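Local coordinates for 2,3-dihydroxybenzoate-AMP ligase (Mycobacterium smegmatis, PDB 5KEI), which is a member of the ANL superfamily of AMP-binding enzymes, pairing a large AMP-binding region with a small C-terminal domain, at residues A262-L267 against L325-G330; A331-P336 against L349-G354; L340-L345 against V371-Q376; I365-E370 against A447-V452. One frame throughout, in Å; residues are numbered along the deposited sequence.

Contact 1: A262-L267 against L325-G330; sequences ACPGLL and LLQVGG
The carboxamide of Gln327, borne on strand 325-328, reaches across to the backbone bend at Cys263 and Pro264. Gln327 NE2 donates a hydrogen bond of 2.9 Å to Cys263 O. The oxygen is met in the carbonyl plane on a lone pair, with a C=O...N angle of 134°, while it lies somewhat off the plane of the glutamine amide. With CG opposite its own carbonyl carbon (chi1 -53°) and the chain extended beyond, Gln327 can span the gap to the bend. The peptide bond before Pro264 is cis, which puts Cys263 O and Pro264 CD on the same side, and the glutamine faces both: Pro264 CD lies 3.2 Å from Gln327 NE2. The other half of the amide is held by water, which donates to Gln327 OE1 at 2.8 Å and weakly accepts from Gly265 N at 3.2 Å. A further bond from NE2 to Gln350 OE1 helps fix the amide's rotation in this buried place. Strand 325-328 runs between strands 298-301 and 349-354 of the large mixed sheet, and the bend links helices 258-262 and 265-271, with Cys263 packed on Asn233 of helix 227-240 and on Leu360 and Tyr362 of strand 360-362.

Contact 2: A331-P336 against L349-G354; sequences AKLAAP and LQQVFG
Leu333 and Leu349 meet tip to tip, Leu333 CD2 standing 4.0 Å from Leu349 CD1. Both have CG anti to the backbone N (chi1 -173° in Leu333), which directs their branches into the space between loop and strand, where Val328 and Ala338 also touch both side chains. Beside this apolar pair, Leu333 CB rests 3.8 Å from Gln351 OE1. The strongest bonds of the Gln351 amide go outside the two segments: NE2 donates to Leu372 O, and Gln351 OE1 accepts from Gln376 NE2. The contact lies within a beta-alpha-beta crossover. Segment 331-336 carries the chain from strand 325-328 into helix 335-344, with Ala334 at its N-cap, and strand 349-354 returns parallel to the first. Away from the leucine side chains the fit is looser and runs through water. One water donates to Leu333 O at 2.6 Å and accepts from Gln351 NE2 at 3.3 Å, and Lys332 NZ adds a weak bond of 3.4 Å to the same Leu333 O. Nearer the start of the loop, where Ala331 and Lys332 are exposed, a second water donates to Val352 O at 3.0 Å but only weakly to Ala331 O.

Contact 3: L340-L345 against V371-Q376; sequences LVRGAL and VLENTQ
Helix 335-344, the helix of a beta-alpha-beta unit in the large mixed sheet, is joined here to the short helix 369-374 by Arg342, which meets Leu372 and Glu373. Arg342 NH1 and Glu373 OE2 form a salt bridge of 3.3 Å, with a nearly straight N-H...O angle of 167°. The oxygen sits at the guanidinium edge, in its plane, yet the donor comes from well above the carboxylate plane, and the two planes stand 60° apart. Arg342 CG lies between its backbone N and carbonyl carbon (chi1 55°), and the chain bends again at chi3, folding round Glu373 OE2. That oxygen therefore also lies 3.2 Å from Arg342 CG and 3.3 Å from Arg342 CD. Leu372 crosses the arginine at about a right angle, its CD1 3.6 Å from Arg342 NE in an oblique approach. On the far side of helix 369-374, Thr375 OG1 donates to Val371 O at 2.6 Å, just where the chain leaves helical geometry. Arg342 NE donates to Pro347 O, a second tie that helps set the guanidinium beside the glutamate. Straight and in plane for the arginine but off the plane of the carboxylate, the bond makes a single, rather long salt bridge and not a bidentate one, and the nearby arginine would tend to keep Glu373 ionised.

Contact 4: I365-E370 against A447-V452; sequences IGDPPE and AGYLEV
Asp367 and Tyr449 approach from opposite directions and meet through carboxylate and phenol. The direct polar contact is Tyr449 OH to Asp367 OD2 at 2.7 Å, a weak hydrogen bond, not settled because the hydroxyl proton has another acceptor within reach. The carboxylate stands nearly upright to the phenol ring, their planes 81° apart, and Asp367 OD2 comes in obliquely, 3.4 Å from Tyr449 CZ. The chi1 of Tyr449, -75°, turns the ring away from its own C=O and sends it from just before strand 450-455 toward the loop. Water adds a bridge: one molecule donates to Asp367 OD1 at 2.8 Å and bonds to Tyr449 OH at 3.0 Å, tying the second carboxylate oxygen to the same hydroxyl. Further polar partners set the two groups. Asp367 OD2 also accepts from Arg364 N within its own loop, and Tyr449 OH has a weak bond with Arg378 NE. Van der Waals contacts come from helix 369-374, which begins after Pro368 at its N-cap: Val371 touches Tyr449 and Leu372 touches Asp367. Gly448, at positive phi, and Tyr449 pair through their backbones with Phe441, where the chain returns from strand 432-440. The phenol thus extends from the closing end of a beta-hairpin, whose strand 450-455 is the outermost in a four-stranded antiparallel sheet, to the loop leading into helix 369-374.

Overall arrangement
Contact 1 is the innermost, its centre about 13 Å from that of the chain, and contact 2 is likewise buried; contacts 3 and 4 lie farther out and are partly exposed. Contacts 1 and 2 share the large sheet, where strands 325-328 and 349-354 pair through Leu326, Val328 and Gln350. Helix 335-344 serves contacts 2 and 3, and helix 369-374 contacts 3 and 4, whose segments alternate along the chain. Gln376 joins the last three, bonding to Gln351 and to the backbone of Leu450 and Val452. Neutral amide and leucine contacts prevail inside, whereas charged groups carry the outer two: a salt bridge in contact 3, a carboxylate with phenol and water in contact 4.

Contact 1: A262-L267 against L325-G330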
loop_
_atom_site.group_PDB
_atom_site.type_symbol
_atom_site.label_atom_id
_atom_site.label_comp_id
_atom_site.label_asym_id
_atom_site.label_seq_id
_atom_site.Cartn_x
_atom_site.Cartn_y
_atom_site.Cartn_z
ATOM N N ALA A 262 -8.383 -3.268 3.866
ATOM C CA ALA A 262 -9.563 -2.590 3.332
ATOM C C ALA A 262 -10.074 -3.076 1.983
ATOM O O ALA A 262 -10.896 -2.412 1.376
ATOM C CB ALA A 262 -9.273 -1.096 3.243
ATOM N N CYS A 263 -9.627 -4.235 1.511
ATOM C CA CYS A 263 -10.003 -4.662 0.162
ATOM C C CYS A 263 -10.700 -6.020 0.029
ATOM O O CYS A 263 -10.250 -6.843 -0.765
ATOM C CB CYS A 263 -8.744 -4.673 -0.711
ATOM S SG CYS A 263 -7.897 -3.058 -0.770
ATOM N N PRO A 264 -11.808 -6.267 0.766
ATOM C CA PRO A 264 -12.493 -5.436 1.767
ATOM C C PRO A 264 -11.837 -5.514 3.142
ATOM O O PRO A 264 -11.948 -4.561 3.899
ATOM C CB PRO A 264 -13.913 -6.028 1.814
ATOM C CG PRO A 264 -13.716 -7.474 1.512
ATOM C CD PRO A 264 -12.562 -7.511 0.493
ATOM N N GLY A 265 -11.185 -6.626 3.463
ATOM C CA GLY A 265 -10.398 -6.733 4.681
ATOM C C GLY A 265 -11.167 -6.495 5.970
ATOM O O GLY A 265 -12.398 -6.590 6.004
ATOM N N LEU A 266 -10.427 -6.205 7.031
ATOM C CA LEU A 266 -10.978 -5.881 8.347
ATOM C C LEU A 266 -11.990 -4.729 8.316
ATOM O O LEU A 266 -13.089 -4.853 8.848
ATOM C CB LEU A 266 -9.836 -5.543 9.317
ATOM C CG LEU A 266 -10.281 -4.860 10.617
ATOM C CD1 LEU A 266 -10.944 -5.833 11.571
ATOM C CD2 LEU A 266 -9.119 -4.166 11.279
ATOM N N LEU A 267 -11.640 -3.629 7.662
ATOM C CA LEU A 267 -12.516 -2.463 7.600
ATOM C C LEU A 267 -13.802 -2.690 6.822
ATOM O O LEU A 267 -14.900 -2.292 7.265
ATOM C CB LEU A 267 -11.749 -1.283 7.001
ATOM C CG LEU A 267 -10.599 -0.865 7.948
ATOM C CD1 LEU A 267 -9.793 0.272 7.416
ATOM C CD2 LEU A 267 -11.125 -0.490 9.326
ATOM N N LEU A 325 -15.578 -17.277 -0.399
ATOM C CA LEU A 325 -14.810 -16.261 -1.098
ATOM C C LEU A 325 -13.341 -16.407 -0.745
ATOM O O LEU A 325 -12.936 -16.142 0.388
ATOM C CB LEU A 325 -15.303 -14.846 -0.753
ATOM C CG LEU A 325 -14.502 -13.674 -1.362
ATOM C CD1 LEU A 325 -14.639 -13.606 -2.869
ATOM C CD2 LEU A 325 -14.926 -12.369 -0.753
ATOM N N LEU A 326 -12.559 -16.844 -1.722
ATOM C CA LEU A 326 -11.107 -16.828 -1.637
ATOM C C LEU A 326 -10.554 -15.804 -2.614
ATOM O O LEU A 326 -10.544 -16.028 -3.821
ATOM C CB LEU A 326 -10.527 -18.204 -1.930
ATOM C CG LEU A 326 -8.999 -18.279 -1.922
ATOM C CD1 LEU A 326 -8.497 -17.839 -0.580
ATOM C CD2 LEU A 326 -8.554 -19.684 -2.199
ATOM N N GLN A 327 -10.133 -14.660 -2.088
ATOM C CA GLN A 327 -9.478 -13.650 -2.901
ATOM C C GLN A 327 -8.023 -14.030 -3.079
ATOM O O GLN A 327 -7.389 -14.537 -2.148
ATOM C CB GLN A 327 -9.547 -12.254 -2.265
ATOM C CG GLN A 327 -10.908 -11.734 -1.867
ATOM C CD GLN A 327 -10.803 -10.367 -1.171
ATOM O OE1 GLN A 327 -10.279 -10.259 -0.054
ATOM N NE2 GLN A 327 -11.255 -9.318 -1.856
ATOM N N VAL A 328 -7.487 -13.782 -4.270
ATOM C CA VAL A 328 -6.063 -13.965 -4.520
ATOM C C VAL A 328 -5.503 -12.746 -5.254
ATOM O O VAL A 328 -6.014 -12.332 -6.289
ATOM C CB VAL A 328 -5.799 -15.246 -5.301
ATOM C CG1 VAL A 328 -4.293 -15.406 -5.591
ATOM C CG2 VAL A 328 -6.332 -16.445 -4.514
ATOM N N GLY A 329 -4.473 -12.146 -4.672
ATOM C CA GLY A 329 -3.882 -10.937 -5.208
ATOM C C GLY A 329 -2.439 -10.841 -4.764
ATOM O O GLY A 329 -1.925 -11.756 -4.140
ATOM N N GLY A 330 -1.781 -9.733 -5.080
ATOM C CA GLY A 330 -0.415 -9.531 -4.650
ATOM C C GLY A 330 0.641 -9.937 -5.658
ATOM O O GLY A 330 1.824 -9.619 -5.481
HETATM O O HOH W 1 -9.177 -8.593 1.918
#

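Contact 2: A331-P336 against L349-G354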
loop_
_atom_site.group_PDB
_atom_site.type_symbol
_atom_site.label_atom_id
_atom_site.label_comp_id
_atom_site.label_asym_id
_atom_site.label_seq_id
_atom_site.Cartn_x
_atom_site.Cartn_y
_atom_site.Cartn_z
ATOM N N ALA A 331 0.212 -10.629 -6.706
ATOM C CA ALA A 331 1.068 -11.106 -7.796
ATOM C C ALA A 331 0.140 -11.881 -8.709
ATOM O O ALA A 331 -0.968 -12.192 -8.296
ATOM C CB ALA A 331 2.208 -11.987 -7.290
ATOM N N LYS A 332 0.556 -12.213 -9.928
ATOM C CA LYS A 332 -0.413 -12.790 -10.872
ATOM C C LYS A 332 -0.678 -14.282 -10.649
ATOM O O LYS A 332 0.222 -15.091 -10.659
ATOM C CB LYS A 332 0.022 -12.563 -12.318
ATOM C CG LYS A 332 -1.022 -13.036 -13.358
ATOM C CD LYS A 332 -0.433 -13.077 -14.764
ATOM C CE LYS A 332 -1.497 -13.279 -15.817
ATOM N NZ LYS A 332 -2.391 -14.379 -15.397
ATOM N N LEU A 333 -1.937 -14.635 -10.443
ATOM C CA LEU A 333 -2.306 -16.038 -10.389
ATOM C C LEU A 333 -2.331 -16.602 -11.806
ATOM O O LEU A 333 -3.128 -16.167 -12.641
ATOM C CB LEU A 333 -3.661 -16.221 -9.721
ATOM C CG LEU A 333 -4.080 -17.661 -9.458
ATOM C CD1 LEU A 333 -3.059 -18.333 -8.573
ATOM C CD2 LEU A 333 -5.462 -17.702 -8.817
ATOM N N ALA A 334 -1.440 -17.551 -12.075
ATOM C CA ALA A 334 -1.428 -18.246 -13.355
ATOM C C ALA A 334 -2.723 -19.056 -13.493
ATOM O O ALA A 334 -3.226 -19.596 -12.516
ATOM C CB ALA A 334 -0.187 -19.147 -13.467
ATOM N N ALA A 335 -3.266 -19.123 -14.700
ATOM C CA ALA A 335 -4.561 -19.770 -14.921
ATOM C C ALA A 335 -4.604 -21.266 -14.527
ATOM O O ALA A 335 -5.588 -21.703 -13.923
ATOM C CB ALA A 335 -4.988 -19.585 -16.384
ATOM N N PRO A 336 -3.552 -22.051 -14.847
ATOM C CA PRO A 336 -3.520 -23.411 -14.274
ATOM C C PRO A 336 -3.608 -23.423 -12.741
ATOM O O PRO A 336 -4.286 -24.277 -12.176
ATOM C CB PRO A 336 -2.159 -23.967 -14.742
ATOM C CG PRO A 336 -1.882 -23.240 -16.013
ATOM C CD PRO A 336 -2.478 -21.853 -15.842
ATOM N N LEU A 349 -13.384 -18.374 -6.055
ATOM C CA LEU A 349 -12.169 -17.618 -6.265
ATOM C C LEU A 349 -12.524 -16.224 -6.731
ATOM O O LEU A 349 -13.447 -16.045 -7.532
ATOM C CB LEU A 349 -11.275 -18.308 -7.301
ATOM C CG LEU A 349 -10.185 -17.488 -8.003
ATOM C CD1 LEU A 349 -9.037 -17.173 -7.038
ATOM C CD2 LEU A 349 -9.675 -18.187 -9.282
ATOM N N GLN A 350 -11.807 -15.234 -6.216
ATOM C CA GLN A 350 -11.881 -13.897 -6.781
ATOM C C GLN A 350 -10.476 -13.407 -7.025
ATOM O O GLN A 350 -9.643 -13.461 -6.123
ATOM C CB GLN A 350 -12.618 -12.946 -5.859
ATOM C CG GLN A 350 -12.725 -11.542 -6.393
ATOM C CD GLN A 350 -13.292 -10.618 -5.360
ATOM O OE1 GLN A 350 -12.725 -10.485 -4.277
ATOM N NE2 GLN A 350 -14.426 -9.987 -5.666
ATOM N N GLN A 351 -10.188 -12.967 -8.247
ATOM C CA GLN A 351 -8.874 -12.403 -8.515
ATOM C C GLN A 351 -8.910 -10.912 -8.220
ATOM O O GLN A 351 -9.882 -10.203 -8.545
ATOM C CB GLN A 351 -8.414 -12.682 -9.954
ATOM C CG GLN A 351 -8.141 -14.169 -10.223
ATOM C CD GLN A 351 -7.042 -14.435 -11.267
ATOM O OE1 GLN A 351 -6.026 -13.745 -11.306
ATOM N NE2 GLN A 351 -7.253 -15.450 -12.110
ATOM N N VAL A 352 -7.859 -10.451 -7.552
ATOM C CA VAL A 352 -7.735 -9.050 -7.196
ATOM C C VAL A 352 -6.392 -8.492 -7.665
ATOM O O VAL A 352 -5.349 -8.968 -7.258
ATOM C CB VAL A 352 -7.861 -8.845 -5.678
ATOM C CG1 VAL A 352 -7.872 -7.343 -5.349
ATOM C CG2 VAL A 352 -9.100 -9.558 -5.153
ATOM N N PHE A 353 -6.431 -7.490 -8.529
ATOM C CA PHE A 353 -5.238 -6.773 -8.939
ATOM C C PHE A 353 -5.367 -5.351 -8.442
ATOM O O PHE A 353 -6.123 -4.548 -9.003
ATOM C CB PHE A 353 -5.057 -6.829 -10.460
ATOM C CG PHE A 353 -4.059 -5.842 -10.997
ATOM C CD1 PHE A 353 -2.758 -5.813 -10.516
ATOM C CD2 PHE A 353 -4.416 -4.957 -12.009
ATOM C CE1 PHE A 353 -1.833 -4.901 -11.019
ATOM C CE2 PHE A 353 -3.496 -4.048 -12.511
ATOM C CZ PHE A 353 -2.205 -4.028 -12.020
ATOM N N GLY A 354 -4.643 -5.064 -7.361
ATOM C CA GLY A 354 -4.725 -3.788 -6.685
ATOM C C GLY A 354 -3.376 -3.295 -6.194
ATOM O O GLY A 354 -2.373 -3.978 -6.284
HETATM O O HOH W 2 -3.312 -9.880 -9.193
HETATM O O HOH W 3 -4.999 -15.922 -14.448
#

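Contact 3: L340-L345 against V371-Q376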
loop_
_atom_site.group_PDB
_atom_site.type_symbol
_atom_site.label_atom_id
_atom_site.label_comp_id
_atom_site.label_asym_id
_atom_site.label_seq_id
_atom_site.Cartn_x
_atom_site.Cartn_y
_atom_site.Cartn_z
ATOM N N LEU A 340 -6.394 -25.077 -10.268
ATOM C CA LEU A 340 -6.123 -25.901 -9.086
ATOM C C LEU A 340 -6.881 -25.386 -7.877
ATOM O O LEU A 340 -7.539 -26.140 -7.161
ATOM C CB LEU A 340 -4.632 -25.931 -8.765
ATOM C CG LEU A 340 -4.234 -26.762 -7.543
ATOM C CD1 LEU A 340 -4.509 -28.224 -7.813
ATOM C CD2 LEU A 340 -2.769 -26.556 -7.236
ATOM N N VAL A 341 -6.789 -24.082 -7.674
ATOM C CA VAL A 341 -7.418 -23.452 -6.534
ATOM C C VAL A 341 -8.926 -23.669 -6.511
ATOM O O VAL A 341 -9.484 -24.001 -5.469
ATOM C CB VAL A 341 -7.114 -21.952 -6.512
ATOM C CG1 VAL A 341 -8.087 -21.214 -5.588
ATOM C CG2 VAL A 341 -5.672 -21.734 -6.104
ATOM N N ARG A 342 -9.614 -23.500 -7.630
ATOM C CA ARG A 342 -11.058 -23.672 -7.519
ATOM C C ARG A 342 -11.526 -25.060 -7.949
ATOM O O ARG A 342 -12.680 -25.262 -8.296
ATOM C CB ARG A 342 -11.809 -22.566 -8.277
ATOM C CG ARG A 342 -11.484 -22.367 -9.706
ATOM C CD ARG A 342 -12.175 -21.094 -10.195
ATOM N NE ARG A 342 -13.623 -21.123 -9.979
ATOM C CZ ARG A 342 -14.484 -21.855 -10.693
ATOM N NH1 ARG A 342 -14.059 -22.652 -11.678
ATOM N NH2 ARG A 342 -15.779 -21.801 -10.411
ATOM N N GLY A 343 -10.623 -26.025 -7.894
ATOM C CA GLY A 343 -11.016 -27.415 -8.001
ATOM C C GLY A 343 -10.728 -28.103 -6.680
ATOM O O GLY A 343 -11.338 -29.110 -6.337
ATOM N N ALA A 344 -9.797 -27.529 -5.923
ATOM C CA ALA A 344 -9.318 -28.144 -4.695
ATOM C C ALA A 344 -9.702 -27.358 -3.440
ATOM O O ALA A 344 -9.714 -27.919 -2.345
ATOM C CB ALA A 344 -7.812 -28.315 -4.764
ATOM N N LEU A 345 -10.014 -26.072 -3.587
ATOM C CA LEU A 345 -10.312 -25.226 -2.420
ATOM C C LEU A 345 -11.742 -24.698 -2.377
ATOM O O LEU A 345 -12.450 -24.905 -1.397
ATOM C CB LEU A 345 -9.354 -24.032 -2.356
ATOM C CG LEU A 345 -7.904 -24.271 -1.941
ATOM C CD1 LEU A 345 -7.182 -22.927 -1.825
ATOM C CD2 LEU A 345 -7.847 -25.035 -0.624
ATOM N N VAL A 371 -13.572 -16.226 -16.564
ATOM C CA VAL A 371 -13.217 -14.891 -16.104
ATOM C C VAL A 371 -12.456 -14.954 -14.769
ATOM O O VAL A 371 -11.484 -14.218 -14.572
ATOM C CB VAL A 371 -14.460 -14.007 -15.983
ATOM C CG1 VAL A 371 -14.141 -12.695 -15.247
ATOM C CG2 VAL A 371 -14.993 -13.707 -17.368
ATOM N N LEU A 372 -12.878 -15.854 -13.881
ATOM C CA LEU A 372 -12.197 -16.069 -12.609
ATOM C C LEU A 372 -10.772 -16.599 -12.805
ATOM O O LEU A 372 -9.877 -16.310 -12.011
ATOM C CB LEU A 372 -12.974 -17.055 -11.735
ATOM C CG LEU A 372 -14.421 -16.736 -11.379
ATOM C CD1 LEU A 372 -15.011 -17.808 -10.466
ATOM C CD2 LEU A 372 -14.534 -15.360 -10.741
ATOM N N GLU A 373 -10.564 -17.370 -13.863
ATOM C CA GLU A 373 -9.317 -18.103 -14.018
ATOM C C GLU A 373 -8.350 -17.423 -14.992
ATOM O O GLU A 373 -7.154 -17.665 -14.925
ATOM C CB GLU A 373 -9.597 -19.553 -14.458
ATOM C CG GLU A 373 -10.239 -20.400 -13.348
ATOM C CD GLU A 373 -10.445 -21.883 -13.697
ATOM O OE1 GLU A 373 -10.072 -22.316 -14.810
ATOM O OE2 GLU A 373 -10.987 -22.622 -12.838
ATOM N N ASN A 374 -8.841 -16.552 -15.868
ATOM C CA ASN A 374 -7.945 -15.969 -16.863
ATOM C C ASN A 374 -7.839 -14.452 -16.846
ATOM O O ASN A 374 -7.202 -13.877 -17.735
ATOM C CB ASN A 374 -8.363 -16.401 -18.267
ATOM C CG ASN A 374 -8.303 -17.894 -18.447
ATOM O OD1 ASN A 374 -7.270 -18.439 -18.816
ATOM N ND2 ASN A 374 -9.416 -18.566 -18.186
ATOM N N THR A 375 -8.482 -13.800 -15.875
ATOM C CA THR A 375 -8.416 -12.336 -15.785
ATOM C C THR A 375 -7.978 -11.883 -14.396
ATOM O O THR A 375 -8.058 -12.641 -13.434
ATOM C CB THR A 375 -9.787 -11.648 -16.133
ATOM O OG1 THR A 375 -10.718 -11.795 -15.049
ATOM C CG2 THR A 375 -10.386 -12.236 -17.404
ATOM N N GLN A 376 -7.519 -10.641 -14.290
ATOM C CA GLN A 376 -7.281 -10.052 -12.979
ATOM C C GLN A 376 -8.336 -8.966 -12.680
ATOM O O GLN A 376 -8.020 -7.939 -12.077
ATOM C CB GLN A 376 -5.861 -9.472 -12.884
ATOM C CG GLN A 376 -4.740 -10.507 -12.806
ATOM C CD GLN A 376 -4.639 -11.393 -14.038
ATOM O OE1 GLN A 376 -4.257 -10.934 -15.130
ATOM N NE2 GLN A 376 -4.974 -12.683 -13.870
#

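Contact 4: I365-E370 against A447-V452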
loop_
_atom_site.group_PDB
_atom_site.type_symbol
_atom_site.label_atom_id
_atom_site.label_comp_id
_atom_site.label_asym_id
_atom_site.label_seq_id
_atom_site.Cartn_x
_atom_site.Cartn_y
_atom_site.Cartn_z
ATOM N N ILE A 365 -18.591 -11.362 -8.095
ATOM C CA ILE A 365 -18.936 -12.600 -7.393
ATOM C C ILE A 365 -19.629 -13.647 -8.278
ATOM O O ILE A 365 -19.323 -14.844 -8.196
ATOM C CB ILE A 365 -19.821 -12.314 -6.169
ATOM C CG1 ILE A 365 -19.020 -11.552 -5.117
ATOM C CG2 ILE A 365 -20.346 -13.610 -5.567
ATOM C CD1 ILE A 365 -17.761 -12.231 -4.716
ATOM N N GLY A 366 -20.528 -13.229 -9.156
ATOM C CA GLY A 366 -21.132 -14.226 -10.031
ATOM C C GLY A 366 -20.386 -14.612 -11.306
ATOM O O GLY A 366 -20.902 -15.391 -12.101
ATOM N N ASP A 367 -19.184 -14.075 -11.512
ATOM C CA ASP A 367 -18.510 -14.164 -12.815
ATOM C C ASP A 367 -18.191 -15.574 -13.285
ATOM O O ASP A 367 -17.819 -16.426 -12.477
ATOM C CB ASP A 367 -17.216 -13.359 -12.796
ATOM C CG ASP A 367 -17.454 -11.923 -13.078
ATOM O OD1 ASP A 367 -18.603 -11.624 -13.468
ATOM O OD2 ASP A 367 -16.513 -11.108 -12.932
ATOM N N PRO A 368 -18.318 -15.811 -14.608
ATOM C CA PRO A 368 -18.026 -17.105 -15.231
ATOM C C PRO A 368 -16.620 -17.613 -14.941
ATOM O O PRO A 368 -15.699 -16.817 -14.825
ATOM C CB PRO A 368 -18.205 -16.823 -16.733
ATOM C CG PRO A 368 -18.316 -15.371 -16.871
ATOM C CD PRO A 368 -18.869 -14.863 -15.589
ATOM N N PRO A 369 -16.462 -18.938 -14.833
ATOM C CA PRO A 369 -15.177 -19.562 -14.491
ATOM C C PRO A 369 -14.002 -19.107 -15.373
ATOM O O PRO A 369 -12.887 -18.986 -14.861
ATOM C CB PRO A 369 -15.460 -21.061 -14.682
ATOM C CG PRO A 369 -16.941 -21.188 -14.401
ATOM C CD PRO A 369 -17.539 -19.935 -14.997
ATOM N N GLU A 370 -14.238 -18.852 -16.658
ATOM C CA GLU A 370 -13.159 -18.415 -17.536
ATOM C C GLU A 370 -12.676 -17.018 -17.149
ATOM O O GLU A 370 -11.509 -16.676 -17.368
ATOM C CB GLU A 370 -13.584 -18.444 -19.015
ATOM C CG GLU A 370 -14.859 -17.679 -19.360
ATOM C CD GLU A 370 -16.149 -18.505 -19.203
ATOM O OE1 GLU A 370 -16.101 -19.620 -18.623
ATOM O OE2 GLU A 370 -17.214 -18.027 -19.672
ATOM N N ALA A 447 -14.062 -9.929 -22.390
ATOM C CA ALA A 447 -14.168 -8.513 -22.737
ATOM C C ALA A 447 -14.466 -7.641 -21.519
ATOM O O ALA A 447 -15.327 -7.969 -20.709
ATOM C CB ALA A 447 -15.246 -8.312 -23.792
ATOM N N GLY A 448 -13.759 -6.520 -21.403
ATOM C CA GLY A 448 -13.956 -5.606 -20.286
ATOM C C GLY A 448 -12.965 -5.841 -19.159
ATOM O O GLY A 448 -12.770 -4.981 -18.292
ATOM N N TYR A 449 -12.327 -7.006 -19.173
ATOM C CA TYR A 449 -11.451 -7.389 -18.080
ATOM C C TYR A 449 -9.979 -7.148 -18.407
ATOM O O TYR A 449 -9.578 -7.064 -19.572
ATOM C CB TYR A 449 -11.716 -8.849 -17.686
ATOM C CG TYR A 449 -13.016 -8.972 -16.915
ATOM C CD1 TYR A 449 -13.023 -8.960 -15.524
ATOM C CD2 TYR A 449 -14.247 -9.048 -17.583
ATOM C CE1 TYR A 449 -14.220 -9.039 -14.802
ATOM C CE2 TYR A 449 -15.452 -9.121 -16.876
ATOM C CZ TYR A 449 -15.433 -9.111 -15.478
ATOM O OH TYR A 449 -16.618 -9.189 -14.758
ATOM N N LEU A 450 -9.195 -7.007 -17.345
ATOM C CA LEU A 450 -7.765 -6.780 -17.436
ATOM C C LEU A 450 -6.957 -8.072 -17.392
ATOM O O LEU A 450 -7.350 -9.032 -16.732
ATOM C CB LEU A 450 -7.313 -5.877 -16.291
ATOM C CG LEU A 450 -7.659 -4.403 -16.416
ATOM C CD1 LEU A 450 -7.046 -3.627 -15.250
ATOM C CD2 LEU A 450 -7.164 -3.882 -17.751
ATOM N N GLU A 451 -5.818 -8.087 -18.080
ATOM C CA GLU A 451 -4.792 -9.096 -17.810
ATOM C C GLU A 451 -3.428 -8.455 -17.578
ATOM O O GLU A 451 -2.979 -7.639 -18.383
ATOM C CB GLU A 451 -4.675 -10.101 -18.942
ATOM C CG GLU A 451 -3.541 -11.084 -18.695
ATOM C CD GLU A 451 -3.372 -12.097 -19.806
ATOM O OE1 GLU A 451 -3.644 -11.750 -20.976
ATOM O OE2 GLU A 451 -2.979 -13.243 -19.500
ATOM N N VAL A 452 -2.779 -8.825 -16.474
ATOM C CA VAL A 452 -1.455 -8.307 -16.131
ATOM C C VAL A 452 -0.395 -9.185 -16.776
ATOM O O VAL A 452 -0.370 -10.400 -16.552
ATOM C CB VAL A 452 -1.218 -8.268 -14.596
ATOM C CG1 VAL A 452 0.193 -7.851 -14.303
ATOM C CG2 VAL A 452 -2.209 -7.327 -13.898
HETATM O O HOH W 4 -19.448 -8.984 -13.864
#